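Local coordinates for protein HAD superfamily hydrolase (Brucella suis biovar 1, PDB 6NQ4) that probably acts as a phosphatase of the haloacid dehalogenase superfamily, with a sodium ion and a phosphate ion bound side by side in its active site, at residues Asp42-Val47 / Ile184-Gly189; Arg118-Gly123 / Arg164-Arg169; Arg35-Phe40 / Ser230-Ser235; Gly105-Asp110 / Arg218-Ala223. All coordinates share one frame; numbering follows the deposited sequence.

Interaction 1: residues Asp42-Val47 / Ile184-Gly189; sequences DVWGVV and IMVERG. With NA (sodium ion), chain H; PO4 (phosphate ion), chain G.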
loop_
_atom_site.group_PDB
_atom_site.type_symbol
_atom_site.label_atom_id
_atom_site.label_comp_id
_atom_site.label_asym_id
_atom_site.label_seq_id
_atom_site.Cartn_x
_atom_site.Cartn_y
_atom_site.Cartn_z
ATOM N N ASP A 42 5.916 4.173 -4.753
ATOM C CA ASP A 42 4.737 4.448 -3.941
ATOM C C ASP A 42 3.744 5.331 -4.707
ATOM O O ASP A 42 4.118 6.094 -5.602
ATOM C CB ASP A 42 5.282 5.231 -2.740
ATOM C CG ASP A 42 4.328 5.365 -1.618
ATOM O OD1 ASP A 42 3.371 4.576 -1.555
ATOM O OD2 ASP A 42 4.574 6.264 -0.778
ATOM N N VAL A 43 2.463 5.237 -4.339
ATOM C CA VAL A 43 1.414 6.030 -4.988
ATOM C C VAL A 43 0.928 7.193 -4.107
ATOM O O VAL A 43 1.218 8.364 -4.398
ATOM C CB VAL A 43 0.250 5.143 -5.492
ATOM C CG1 VAL A 43 -0.873 6.010 -6.092
ATOM C CG2 VAL A 43 0.756 4.117 -6.547
ATOM N N TRP A 44 0.204 6.907 -3.022
ATOM C CA TRP A 44 -0.319 8.000 -2.194
ATOM C C TRP A 44 0.810 8.791 -1.542
ATOM O O TRP A 44 1.720 8.225 -0.927
ATOM C CB TRP A 44 -1.258 7.463 -1.124
ATOM C CG TRP A 44 -2.686 7.435 -1.554
ATOM C CD1 TRP A 44 -3.652 8.356 -1.252
ATOM C CD2 TRP A 44 -3.303 6.465 -2.381
ATOM N NE1 TRP A 44 -4.841 7.994 -1.809
ATOM C CE2 TRP A 44 -4.664 6.827 -2.507
ATOM C CE3 TRP A 44 -2.848 5.293 -3.002
ATOM C CZ2 TRP A 44 -5.578 6.080 -3.255
ATOM C CZ3 TRP A 44 -3.753 4.546 -3.750
ATOM C CH2 TRP A 44 -5.104 4.941 -3.868
ATOM N N GLY A 45 0.745 10.107 -1.682
ATOM C CA GLY A 45 1.748 10.979 -1.140
ATOM C C GLY A 45 2.929 11.210 -2.039
ATOM O O GLY A 45 3.791 12.046 -1.702
ATOM N N VAL A 46 3.020 10.484 -3.154
ATOM C CA VAL A 46 4.169 10.576 -4.047
ATOM C C VAL A 46 3.690 10.897 -5.454
ATOM O O VAL A 46 4.203 11.823 -6.093
ATOM C CB VAL A 46 5.011 9.284 -3.997
ATOM C CG1 VAL A 46 6.092 9.311 -5.082
ATOM C CG2 VAL A 46 5.634 9.109 -2.600
ATOM N N VAL A 47 2.706 10.137 -5.951
ATOM C CA VAL A 47 2.109 10.376 -7.268
ATOM C C VAL A 47 0.841 11.222 -7.167
ATOM O O VAL A 47 0.575 12.074 -8.031
ATOM C CB VAL A 47 1.831 9.022 -7.963
ATOM C CG1 VAL A 47 1.022 9.222 -9.250
ATOM C CG2 VAL A 47 3.134 8.280 -8.231
ATOM N N ILE A 184 -1.494 2.938 8.562
ATOM C CA ILE A 184 -2.313 3.394 9.683
ATOM C C ILE A 184 -3.223 4.538 9.258
ATOM O O ILE A 184 -4.420 4.555 9.572
ATOM C CB ILE A 184 -1.412 3.809 10.859
ATOM C CG1 ILE A 184 -0.485 2.661 11.255
ATOM C CG2 ILE A 184 -2.267 4.342 12.038
ATOM C CD1 ILE A 184 -1.207 1.389 11.562
ATOM N N MET A 185 -2.664 5.518 8.557
ATOM C CA MET A 185 -3.427 6.627 7.990
ATOM C C MET A 185 -2.982 6.822 6.556
ATOM O O MET A 185 -1.943 6.308 6.130
ATOM C CB MET A 185 -3.219 7.957 8.745
ATOM C CG MET A 185 -3.516 7.863 10.233
ATOM S SD MET A 185 -3.788 9.477 11.002
ATOM C CE MET A 185 -5.549 9.669 10.640
ATOM N N VAL A 186 -3.787 7.576 5.812
ATOM C CA VAL A 186 -3.454 7.992 4.456
ATOM C C VAL A 186 -3.958 9.411 4.266
ATOM O O VAL A 186 -4.920 9.843 4.910
ATOM C CB VAL A 186 -4.076 7.036 3.399
ATOM C CG1 VAL A 186 -5.594 7.170 3.358
ATOM C CG2 VAL A 186 -3.469 7.241 1.998
ATOM N N GLU A 187 -3.307 10.143 3.385
ATOM C CA GLU A 187 -3.822 11.458 3.052
ATOM C C GLU A 187 -4.990 11.346 2.076
ATOM O O GLU A 187 -5.099 10.393 1.285
ATOM C CB GLU A 187 -2.723 12.348 2.478
ATOM C CG GLU A 187 -2.087 11.786 1.224
ATOM C CD GLU A 187 -0.858 10.965 1.541
ATOM O OE1 GLU A 187 -0.986 9.715 1.688
ATOM O OE2 GLU A 187 0.237 11.589 1.665
ATOM N N ARG A 188 -5.878 12.311 2.156
ATOM C CA ARG A 188 -6.952 12.478 1.180
ATOM C C ARG A 188 -7.094 13.983 1.006
ATOM O O ARG A 188 -7.734 14.656 1.825
ATOM C CB ARG A 188 -8.253 11.833 1.643
ATOM C CG ARG A 188 -9.278 11.715 0.503
ATOM C CD ARG A 188 -10.495 10.906 0.958
ATOM N NE ARG A 188 -10.155 9.499 1.130
ATOM C CZ ARG A 188 -10.846 8.652 1.887
ATOM N NH1 ARG A 188 -11.919 9.071 2.536
ATOM N NH2 ARG A 188 -10.460 7.390 1.993
ATOM N N GLY A 189 -6.432 14.515 -0.018
ATOM C CA GLY A 189 -6.261 15.940 -0.117
ATOM C C GLY A 189 -5.632 16.439 1.167
ATOM O O GLY A 189 -4.619 15.904 1.627
HETATM NA NA NA H . 2.831 6.996 0.760
HETATM P P PO4 G . 0.578 3.962 -0.474
HETATM O O1 PO4 G . 1.481 5.098 0.007
HETATM O O2 PO4 G . 0.136 4.206 -1.906
HETATM O O3 PO4 G . -0.617 4.165 0.478
HETATM O O4 PO4 G . 1.215 2.619 -0.213
HETATM O O HOH W 1 -7.112 9.042 -0.046
HETATM O O HOH W 2 0.842 7.556 2.124
HETATM O O HOH W 3 3.719 5.196 2.236
#
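The apolar part of the contact joins Trp44 to Val186: methyl CG2 of Val186 comes obliquely onto the five-membered ring of the indole, 3.4 Å from Trp44 CD1. The two side chains are slanted against each other. Glu187 reaches across with its carboxylate instead. A first torsion of 59° and a bend at chi2 (-93°) fold it back toward the loop, where OE1 lies 3.6 Å from Trp44 CB and OE2 3.2 Å from Gly45 CA.

Polar links between the segments run through water. One water takes the indole N-H, with 3.1 Å between Trp44 NE1 and its oxygen, and donates a hydrogen bond to Glu187 O at 2.8 Å; Arg188 NE, from the guanidinium edge, donates to the same water. A second water donates to Glu187 OE1 at 2.9 Å and is itself a ligand of the sodium ion, making Glu187 a second-shell residue of the metal.

Metal and anion gather the rest. Sodium is bound by Asp42 OD2 at 2.4 Å, by Trp44 O, by the phosphate, by two waters and by Asp246. Trp44 N donates to phosphate O2 at 2.9 Å, and Thr75, Asn76 and Lys215 also hold the anion. An aspartate carboxylate, the carbonyl two residues on and a later aspartate round one cation, here approached by the 185-188/191-194 hairpin, match the metal site of the haloacid dehalogenase family, which usually holds magnesium; Asp42 probably corresponds to the family's nucleophile.

Interaction 2: residues Arg118-Gly123 / Arg164-Arg169; sequences RIFHIG and RELLQR
The bond from Gln168 N to Arg164 O, 2.9 Å long, closes the helical turn from which Leu166 points at Phe120 and Ile122. Helix 164-172 belongs to a beta-alpha-beta unit: it links the parallel strands 146-149 and 177-179, and here it packs on strand 118-122, next to 146-149 in the same sheet. This is the alpha/beta layering of the smaller of the protein's two parallel sheets.

The contact across the segments is apolar. Phe120 and Ile122, two residues apart on the strand, direct their side chains to the same face, and the fork of Leu166 meets both. A chi1 of 173° carries CG of Leu166 away from its backbone N, and the side chain meets Phe120 from the opposite direction. Its CD1 lies 3.9 Å from Phe120 CE2 and 4.1 Å from Phe120 CZ, an oblique approach to that corner of the ring. The other branch bridges the two strand residues, CD2 standing 4.0 Å from Phe120 CE2.

Ile122 and Leu167 both touch Phe177, and helix 196-205 adds Leu199 against Ile122. Arg169, salt-bridged to Glu141, folds back along its own helix, so that Leu166 CA lies 3.7 Å above one guanidinium face, offset toward its rim. At the far end of the contact, Ile122 CD1 touches Leu166 CD2 at 4.2 Å.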
loop_
_atom_site.group_PDB
_atom_site.type_symbol
_atom_site.label_atom_id
_atom_site.label_comp_id
_atom_site.label_asym_id
_atom_site.label_seq_id
_atom_site.Cartn_x
_atom_site.Cartn_y
_atom_site.Cartn_z
ATOM N N ARG A 118 -16.305 -18.273 5.065
ATOM C CA ARG A 118 -17.377 -17.446 5.617
ATOM C C ARG A 118 -16.743 -16.242 6.306
ATOM O O ARG A 118 -16.197 -16.367 7.406
ATOM C CB ARG A 118 -18.220 -18.262 6.589
ATOM C CG ARG A 118 -18.897 -19.443 5.915
ATOM C CD ARG A 118 -19.572 -20.370 6.923
ATOM N NE ARG A 118 -20.681 -19.711 7.603
ATOM C CZ ARG A 118 -21.875 -19.498 7.054
ATOM N NH1 ARG A 118 -22.118 -19.884 5.810
ATOM N NH2 ARG A 118 -22.830 -18.892 7.751
ATOM N N ILE A 119 -16.833 -15.078 5.662
ATOM C CA ILE A 119 -16.036 -13.899 5.985
ATOM C C ILE A 119 -16.931 -12.774 6.480
ATOM O O ILE A 119 -17.984 -12.505 5.894
ATOM C CB ILE A 119 -15.280 -13.431 4.726
ATOM C CG1 ILE A 119 -14.190 -14.444 4.379
ATOM C CG2 ILE A 119 -14.719 -11.994 4.917
ATOM C CD1 ILE A 119 -13.593 -14.243 2.985
ATOM N N PHE A 120 -16.491 -12.099 7.551
ATOM C CA PHE A 120 -17.071 -10.837 7.989
ATOM C C PHE A 120 -16.219 -9.696 7.438
ATOM O O PHE A 120 -15.021 -9.598 7.750
ATOM C CB PHE A 120 -17.115 -10.792 9.516
ATOM C CG PHE A 120 -17.606 -9.493 10.079
ATOM C CD1 PHE A 120 -18.888 -9.023 9.801
ATOM C CD2 PHE A 120 -16.782 -8.738 10.899
ATOM C CE1 PHE A 120 -19.333 -7.818 10.355
ATOM C CE2 PHE A 120 -17.226 -7.545 11.459
ATOM C CZ PHE A 120 -18.494 -7.087 11.184
ATOM N N HIS A 121 -16.836 -8.842 6.627
ATOM C CA HIS A 121 -16.154 -7.728 5.974
ATOM C C HIS A 121 -16.194 -6.484 6.859
ATOM O O HIS A 121 -17.269 -6.081 7.322
ATOM C CB HIS A 121 -16.860 -7.430 4.645
ATOM C CG HIS A 121 -16.360 -6.209 3.935
ATOM N ND1 HIS A 121 -15.135 -6.159 3.303
ATOM C CD2 HIS A 121 -16.943 -5.002 3.727
ATOM C CE1 HIS A 121 -14.985 -4.974 2.734
ATOM N NE2 HIS A 121 -16.069 -4.255 2.971
ATOM N N ILE A 122 -15.030 -5.873 7.070
ATOM C CA ILE A 122 -14.934 -4.555 7.686
ATOM C C ILE A 122 -14.337 -3.645 6.622
ATOM O O ILE A 122 -13.165 -3.792 6.253
ATOM C CB ILE A 122 -14.073 -4.550 8.957
ATOM C CG1 ILE A 122 -14.590 -5.563 9.982
ATOM C CG2 ILE A 122 -14.075 -3.139 9.569
ATOM C CD1 ILE A 122 -13.660 -5.737 11.185
ATOM N N GLY A 123 -15.133 -2.710 6.130
ATOM C CA GLY A 123 -14.693 -1.792 5.100
ATOM C C GLY A 123 -15.889 -1.252 4.347
ATOM O O GLY A 123 -17.039 -1.632 4.589
ATOM N N ARG A 164 -13.727 -0.453 18.981
ATOM C CA ARG A 164 -13.179 -1.189 20.119
ATOM C C ARG A 164 -14.057 -2.380 20.490
ATOM O O ARG A 164 -13.567 -3.509 20.616
ATOM C CB ARG A 164 -13.009 -0.244 21.312
ATOM N N GLU A 165 -15.363 -2.155 20.640
ATOM C CA GLU A 165 -16.251 -3.231 21.075
ATOM C C GLU A 165 -16.318 -4.356 20.050
ATOM O O GLU A 165 -16.266 -5.535 20.416
ATOM C CB GLU A 165 -17.650 -2.692 21.366
ATOM C CG GLU A 165 -17.754 -1.873 22.655
ATOM C CD GLU A 165 -19.199 -1.570 23.022
ATOM O OE1 GLU A 165 -20.050 -2.485 22.919
ATOM O OE2 GLU A 165 -19.488 -0.416 23.403
ATOM N N LEU A 166 -16.421 -4.010 18.763
ATOM C CA LEU A 166 -16.455 -5.017 17.702
ATOM C C LEU A 166 -15.170 -5.843 17.682
ATOM O O LEU A 166 -15.213 -7.078 17.630
ATOM C CB LEU A 166 -16.659 -4.331 16.356
ATOM C CG LEU A 166 -16.546 -5.234 15.122
ATOM C CD1 LEU A 166 -17.610 -6.326 15.115
ATOM C CD2 LEU A 166 -16.628 -4.374 13.847
ATOM N N LEU A 167 -14.011 -5.176 17.742
ATOM C CA LEU A 167 -12.745 -5.907 17.726
ATOM C C LEU A 167 -12.616 -6.817 18.945
ATOM O O LEU A 167 -12.108 -7.940 18.833
ATOM C CB LEU A 167 -11.576 -4.929 17.647
ATOM C CG LEU A 167 -11.493 -4.106 16.350
ATOM C CD1 LEU A 167 -10.319 -3.130 16.429
ATOM C CD2 LEU A 167 -11.371 -5.006 15.113
ATOM N N GLN A 168 -13.089 -6.360 20.110
ATOM C CA GLN A 168 -13.073 -7.208 21.300
ATOM C C GLN A 168 -13.907 -8.463 21.095
ATOM O O GLN A 168 -13.498 -9.560 21.501
ATOM C CB GLN A 168 -13.602 -6.423 22.498
ATOM C CG GLN A 168 -12.663 -5.343 22.995
ATOM C CD GLN A 168 -13.265 -4.484 24.095
ATOM O OE1 GLN A 168 -14.468 -4.536 24.366
ATOM N NE2 GLN A 168 -12.426 -3.676 24.722
ATOM N N ARG A 169 -15.091 -8.320 20.479
ATOM C CA ARG A 169 -15.941 -9.488 20.260
ATOM C C ARG A 169 -15.278 -10.473 19.318
ATOM O O ARG A 169 -15.305 -11.687 19.560
ATOM C CB ARG A 169 -17.300 -9.081 19.696
ATOM C CG ARG A 169 -18.226 -8.420 20.695
ATOM C CD ARG A 169 -19.659 -8.384 20.172
ATOM N NE ARG A 169 -19.814 -7.684 18.892
ATOM C CZ ARG A 169 -19.995 -6.372 18.765
ATOM N NH1 ARG A 169 -20.028 -5.584 19.838
ATOM N NH2 ARG A 169 -20.140 -5.840 17.560
#

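Interaction 3: residues Arg35-Phe40 / Ser230-Ser235; sequences RYDAIF and SIRGGS
At the rim of the Rossmann-like core, where the chain enters its central strand 38-41, Asp37 meets Arg232 from the C-terminal end of helix 218-232. The guanidinium lies with one face against the backbone of Asp37. Carbonyl oxygen Asp37 O stands over that face, offset toward the rim and 3.2 Å from Arg232 NH1; coming from above, it is badly placed for a hydrogen bond. Asp37 CB covers another part of the group, 3.8 Å from Arg232 NE.

Carboxylate and guanidinium are almost parallel, their planes only 3° apart, but at different heights: Asp37 OD1 is 4.1 Å from Arg232 NH2 and well out of the guanidinium plane. No N-H points at it, which probably leaves only a general attraction of charges. The directed bonds go elsewhere. Arg232 NH1 binds Thr70 OG1 and Gly68 O, while Asp37 OD1 makes a salt bridge with Arg240. A bend at chi3 (70°) turns the arginine's end, and the bonds of NH1 help to fix its rotation beneath the carbonyl.

Just beyond, Gly233 leaves the helix with positive phi. Helix 218-232 lies against one face of the large sheet, Val228 on Ala38 and Ile231 on Thr70 and Ile72, and Arg232, in the helix's last turn, reaches over the start of strand 38-41. Backbone bonds of Asp37 to Thr70 and Arg240 place the contact where that strand begins between strands 70-75 and 241-245.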
loop_
_atom_site.group_PDB
_atom_site.type_symbol
_atom_site.label_atom_id
_atom_site.label_comp_id
_atom_site.label_asym_id
_atom_site.label_seq_id
_atom_site.Cartn_x
_atom_site.Cartn_y
_atom_site.Cartn_z
ATOM N N ARG A 35 21.583 3.701 -12.985
ATOM C CA ARG A 35 22.027 2.530 -12.243
ATOM C C ARG A 35 20.924 1.507 -12.001
ATOM O O ARG A 35 21.197 0.462 -11.398
ATOM C CB ARG A 35 22.658 2.949 -10.911
ATOM N N TYR A 36 19.693 1.762 -12.464
ATOM C CA TYR A 36 18.564 0.871 -12.210
ATOM C C TYR A 36 17.833 0.500 -13.497
ATOM O O TYR A 36 17.731 1.297 -14.436
ATOM C CB TYR A 36 17.575 1.497 -11.198
ATOM C CG TYR A 36 18.251 1.819 -9.889
ATOM C CD1 TYR A 36 18.521 0.823 -8.963
ATOM C CD2 TYR A 36 18.656 3.118 -9.597
ATOM C CE1 TYR A 36 19.160 1.105 -7.780
ATOM C CE2 TYR A 36 19.309 3.411 -8.408
ATOM C CZ TYR A 36 19.560 2.397 -7.506
ATOM O OH TYR A 36 20.199 2.677 -6.324
ATOM N N ASP A 37 17.321 -0.734 -13.532
ATOM C CA ASP A 37 16.467 -1.189 -14.621
ATOM C C ASP A 37 14.990 -1.119 -14.279
ATOM O O ASP A 37 14.151 -1.184 -15.185
ATOM C CB ASP A 37 16.823 -2.622 -15.026
ATOM C CG ASP A 37 18.242 -2.743 -15.561
ATOM O OD1 ASP A 37 18.710 -1.810 -16.248
ATOM O OD2 ASP A 37 18.895 -3.772 -15.293
ATOM N N ALA A 38 14.647 -0.973 -13.004
ATOM C CA ALA A 38 13.250 -0.908 -12.623
ATOM C C ALA A 38 13.107 -0.086 -11.358
ATOM O O ALA A 38 14.060 0.082 -10.588
ATOM C CB ALA A 38 12.667 -2.294 -12.383
ATOM N N ILE A 39 11.887 0.405 -11.151
ATOM C CA ILE A 39 11.526 1.188 -9.982
ATOM C C ILE A 39 10.244 0.606 -9.410
ATOM O O ILE A 39 9.322 0.274 -10.163
ATOM C CB ILE A 39 11.301 2.658 -10.396
ATOM C CG1 ILE A 39 12.641 3.348 -10.646
ATOM C CG2 ILE A 39 10.463 3.407 -9.351
ATOM C CD1 ILE A 39 12.498 4.731 -11.276
ATOM N N PHE A 40 10.194 0.459 -8.080
ATOM C CA PHE A 40 8.952 0.188 -7.351
ATOM C C PHE A 40 8.584 1.500 -6.663
ATOM O O PHE A 40 9.256 1.907 -5.707
ATOM C CB PHE A 40 9.142 -0.902 -6.287
ATOM C CG PHE A 40 9.425 -2.303 -6.817
ATOM C CD1 PHE A 40 9.402 -2.609 -8.171
ATOM C CD2 PHE A 40 9.727 -3.317 -5.913
ATOM C CE1 PHE A 40 9.680 -3.919 -8.613
ATOM C CE2 PHE A 40 9.996 -4.610 -6.337
ATOM C CZ PHE A 40 9.972 -4.914 -7.689
ATOM N N SER A 230 8.361 -10.407 -15.753
ATOM C CA SER A 230 7.548 -10.708 -16.922
ATOM C C SER A 230 7.667 -9.608 -17.971
ATOM O O SER A 230 7.811 -9.901 -19.161
ATOM C CB SER A 230 6.093 -10.934 -16.521
ATOM O OG SER A 230 5.337 -11.301 -17.662
ATOM N N ILE A 231 7.625 -8.340 -17.544
ATOM C CA ILE A 231 7.726 -7.217 -18.475
ATOM C C ILE A 231 9.079 -7.209 -19.176
ATOM O O ILE A 231 9.160 -7.011 -20.392
ATOM C CB ILE A 231 7.453 -5.887 -17.745
ATOM C CG1 ILE A 231 5.977 -5.791 -17.368
ATOM C CG2 ILE A 231 7.875 -4.687 -18.606
ATOM C CD1 ILE A 231 5.716 -4.824 -16.270
ATOM N N ARG A 232 10.158 -7.449 -18.430
ATOM C CA ARG A 232 11.498 -7.316 -18.987
ATOM C C ARG A 232 12.013 -8.594 -19.635
ATOM O O ARG A 232 13.039 -8.555 -20.325
ATOM C CB ARG A 232 12.470 -6.773 -17.930
ATOM C CG ARG A 232 12.110 -5.346 -17.472
ATOM C CD ARG A 232 13.176 -4.717 -16.583
ATOM N NE ARG A 232 14.389 -4.406 -17.330
ATOM C CZ ARG A 232 14.557 -3.300 -18.048
ATOM N NH1 ARG A 232 13.580 -2.403 -18.134
ATOM N NH2 ARG A 232 15.699 -3.096 -18.691
ATOM N N GLY A 233 11.315 -9.711 -19.452
ATOM C CA GLY A 233 11.632 -10.929 -20.171
ATOM C C GLY A 233 12.701 -11.786 -19.545
ATOM O O GLY A 233 13.230 -12.683 -20.219
ATOM N N GLY A 234 13.052 -11.538 -18.294
ATOM C CA GLY A 234 14.035 -12.362 -17.624
ATOM C C GLY A 234 14.199 -11.916 -16.191
ATOM O O GLY A 234 13.489 -11.030 -15.708
ATOM N N SER A 235 15.152 -12.546 -15.517
ATOM C CA SER A 235 15.409 -12.222 -14.123
ATOM C C SER A 235 15.908 -10.787 -13.999
ATOM O O SER A 235 16.657 -10.295 -14.844
ATOM C CB SER A 235 16.452 -13.185 -13.552
ATOM O OG SER A 235 15.941 -14.509 -13.518
#

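Interaction 4: residues Gly105-Asp110 / Arg218-Ala223; sequences GDVTRD and RPIYEA
Segments 105-110 and 218-223 are helical turns whose axes pass 9.3 Å apart at 112°, with Val107 CA only 6.0 Å from Ile220 CA. One side chain carries the contact: Val107 points into the second helix and has its two methyls against Pro219, Ile220 and Ala223.

Methyl CG1 of Val107, anti to the carbonyl carbon at a chi1 of -70°, reaches Ala223 CB at 3.5 Å, a snug fit. The same methyl lies 3.8 Å from Pro219 O, a carbonyl already engaged by Ala223 N in the helix. Its sister CG2 sits against the start of the Ile220 side chain, 3.9 Å from Ile220 CB, and the two side chains run roughly at right angles. Pro219 closes the margin more loosely, its CB 4.5 Å from Val107 CB. No polar side chain takes part across the interface.

Ile220 and Ala223 also both touch Val102 of the edge strand 100-103, which leads directly into helix 104-114. On the first helix Asp106 OD1 accepts from His81 N, tying that turn to the start of helix 81-90. Ile220 also touches Lys215, which salt-bridges Asp42 and binds the phosphate. A lysine placed just ahead of the helix that leads to strand 241-245 fits motif III of the haloacid dehalogenase fold, and Val107 packs against the first turns of that helix.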
loop_
_atom_site.group_PDB
_atom_site.type_symbol
_atom_site.label_atom_id
_atom_site.label_comp_id
_atom_site.label_asym_id
_atom_site.label_seq_id
_atom_site.Cartn_x
_atom_site.Cartn_y
_atom_site.Cartn_z
ATOM N N GLY A 105 -4.221 -4.952 -1.950
ATOM C CA GLY A 105 -5.428 -5.715 -2.249
ATOM C C GLY A 105 -5.152 -6.905 -3.152
ATOM O O GLY A 105 -5.668 -8.012 -2.920
ATOM N N ASP A 106 -4.338 -6.699 -4.202
ATOM C CA ASP A 106 -4.019 -7.791 -5.124
ATOM C C ASP A 106 -3.436 -8.991 -4.377
ATOM O O ASP A 106 -3.861 -10.136 -4.576
ATOM C CB ASP A 106 -2.973 -7.328 -6.138
ATOM C CG ASP A 106 -3.495 -6.330 -7.170
ATOM O OD1 ASP A 106 -4.692 -6.331 -7.500
ATOM O OD2 ASP A 106 -2.651 -5.559 -7.698
ATOM N N VAL A 107 -2.417 -8.764 -3.548
ATOM C CA VAL A 107 -1.774 -9.886 -2.873
ATOM C C VAL A 107 -2.573 -10.378 -1.673
ATOM O O VAL A 107 -2.448 -11.547 -1.293
ATOM C CB VAL A 107 -0.304 -9.593 -2.512
ATOM C CG1 VAL A 107 0.544 -9.542 -3.760
ATOM C CG2 VAL A 107 -0.160 -8.320 -1.684
ATOM N N THR A 108 -3.406 -9.525 -1.076
ATOM C CA THR A 108 -4.264 -9.973 0.017
ATOM C C THR A 108 -5.271 -11.012 -0.461
ATOM O O THR A 108 -5.697 -11.866 0.324
ATOM C CB THR A 108 -4.949 -8.759 0.661
ATOM O OG1 THR A 108 -3.954 -7.877 1.194
ATOM C CG2 THR A 108 -5.850 -9.164 1.810
ATOM N N ARG A 109 -5.643 -10.969 -1.746
ATOM C CA ARG A 109 -6.568 -11.965 -2.282
ATOM C C ARG A 109 -6.055 -13.382 -2.070
ATOM O O ARG A 109 -6.850 -14.297 -1.839
ATOM C CB ARG A 109 -6.840 -11.695 -3.757
ATOM C CG ARG A 109 -7.758 -10.517 -3.964
ATOM C CD ARG A 109 -7.780 -10.065 -5.413
ATOM N NE ARG A 109 -8.136 -11.106 -6.366
ATOM C CZ ARG A 109 -9.384 -11.387 -6.741
ATOM N NH1 ARG A 109 -10.400 -10.726 -6.207
ATOM N NH2 ARG A 109 -9.627 -12.340 -7.646
ATOM N N ASP A 110 -4.738 -13.580 -2.097
ATOM C CA ASP A 110 -4.201 -14.911 -1.831
ATOM C C ASP A 110 -4.462 -15.347 -0.383
ATOM O O ASP A 110 -4.789 -16.512 -0.127
ATOM C CB ASP A 110 -2.715 -14.959 -2.204
ATOM C CG ASP A 110 -2.471 -14.623 -3.673
ATOM O OD1 ASP A 110 -3.285 -15.036 -4.525
ATOM O OD2 ASP A 110 -1.475 -13.932 -3.977
ATOM N N ARG A 218 6.795 -9.156 2.626
ATOM C CA ARG A 218 7.390 -9.634 1.382
ATOM C C ARG A 218 6.405 -9.908 0.247
ATOM O O ARG A 218 6.791 -9.694 -0.913
ATOM C CB ARG A 218 8.276 -10.854 1.656
ATOM C CG ARG A 218 9.119 -11.233 0.458
ATOM C CD ARG A 218 9.903 -12.484 0.721
ATOM N NE ARG A 218 10.847 -12.292 1.804
ATOM C CZ ARG A 218 11.326 -13.282 2.549
ATOM N NH1 ARG A 218 10.940 -14.532 2.327
ATOM N NH2 ARG A 218 12.182 -13.023 3.525
ATOM N N PRO A 219 5.167 -10.398 0.480
ATOM C CA PRO A 219 4.352 -10.819 -0.681
ATOM C C PRO A 219 4.144 -9.746 -1.730
ATOM O O PRO A 219 4.193 -10.045 -2.932
ATOM C CB PRO A 219 3.041 -11.288 -0.048
ATOM C CG PRO A 219 3.472 -11.809 1.291
ATOM C CD PRO A 219 4.531 -10.819 1.744
ATOM N N ILE A 220 3.933 -8.496 -1.328
ATOM C CA ILE A 220 3.713 -7.466 -2.338
ATOM C C ILE A 220 4.978 -7.218 -3.154
ATOM O O ILE A 220 4.899 -6.957 -4.368
ATOM C CB ILE A 220 3.147 -6.184 -1.687
ATOM C CG1 ILE A 220 2.547 -5.260 -2.759
ATOM C CG2 ILE A 220 4.199 -5.467 -0.824
ATOM C CD1 ILE A 220 1.826 -4.052 -2.174
ATOM N N TYR A 221 6.157 -7.336 -2.526
ATOM C CA TYR A 221 7.419 -7.162 -3.247
ATOM C C TYR A 221 7.652 -8.302 -4.217
ATOM O O TYR A 221 8.128 -8.075 -5.331
ATOM C CB TYR A 221 8.593 -7.006 -2.268
ATOM C CG TYR A 221 8.518 -5.672 -1.579
ATOM C CD1 TYR A 221 9.004 -4.523 -2.199
ATOM C CD2 TYR A 221 7.860 -5.533 -0.363
ATOM C CE1 TYR A 221 8.883 -3.275 -1.598
ATOM C CE2 TYR A 221 7.717 -4.303 0.224
ATOM C CZ TYR A 221 8.232 -3.175 -0.394
ATOM O OH TYR A 221 8.091 -1.927 0.188
ATOM N N GLU A 222 7.318 -9.532 -3.818
ATOM C CA GLU A 222 7.459 -10.653 -4.740
ATOM C C GLU A 222 6.523 -10.499 -5.932
ATOM O O GLU A 222 6.883 -10.842 -7.065
ATOM C CB GLU A 222 7.231 -11.972 -3.997
ATOM C CG GLU A 222 8.398 -12.340 -3.079
ATOM C CD GLU A 222 8.128 -13.552 -2.210
ATOM O OE1 GLU A 222 6.945 -13.885 -1.989
ATOM O OE2 GLU A 222 9.110 -14.174 -1.744
ATOM N N ALA A 223 5.319 -9.961 -5.698
ATOM C CA ALA A 223 4.397 -9.729 -6.805
ATOM C C ALA A 223 4.917 -8.639 -7.734
ATOM O O ALA A 223 4.835 -8.765 -8.963
ATOM C CB ALA A 223 3.015 -9.377 -6.268
#

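Interaction 1 holds the active site, with sodium and phosphate, and the other three lie 19 to 25 Å from it, centre to centre. Interaction 3 adjoins it in sequence: strand 38-41 runs from the Asp37 end to the Asp42 loop. Interactions 3 and 4 share helix 218-232 and touch through Phe40 CD2 and Tyr221 CD1 at 4.0 Å; the Ile220 side chain of interaction 4 is about 11 Å from the sodium. Helix 104-114 of interaction 4 leads into strand 118-122 of interaction 2, in the second sheet. Interactions 2 and 3, each centred 25 Å from interaction 1, have centres 40 Å apart, on opposite sides of the chain's centre.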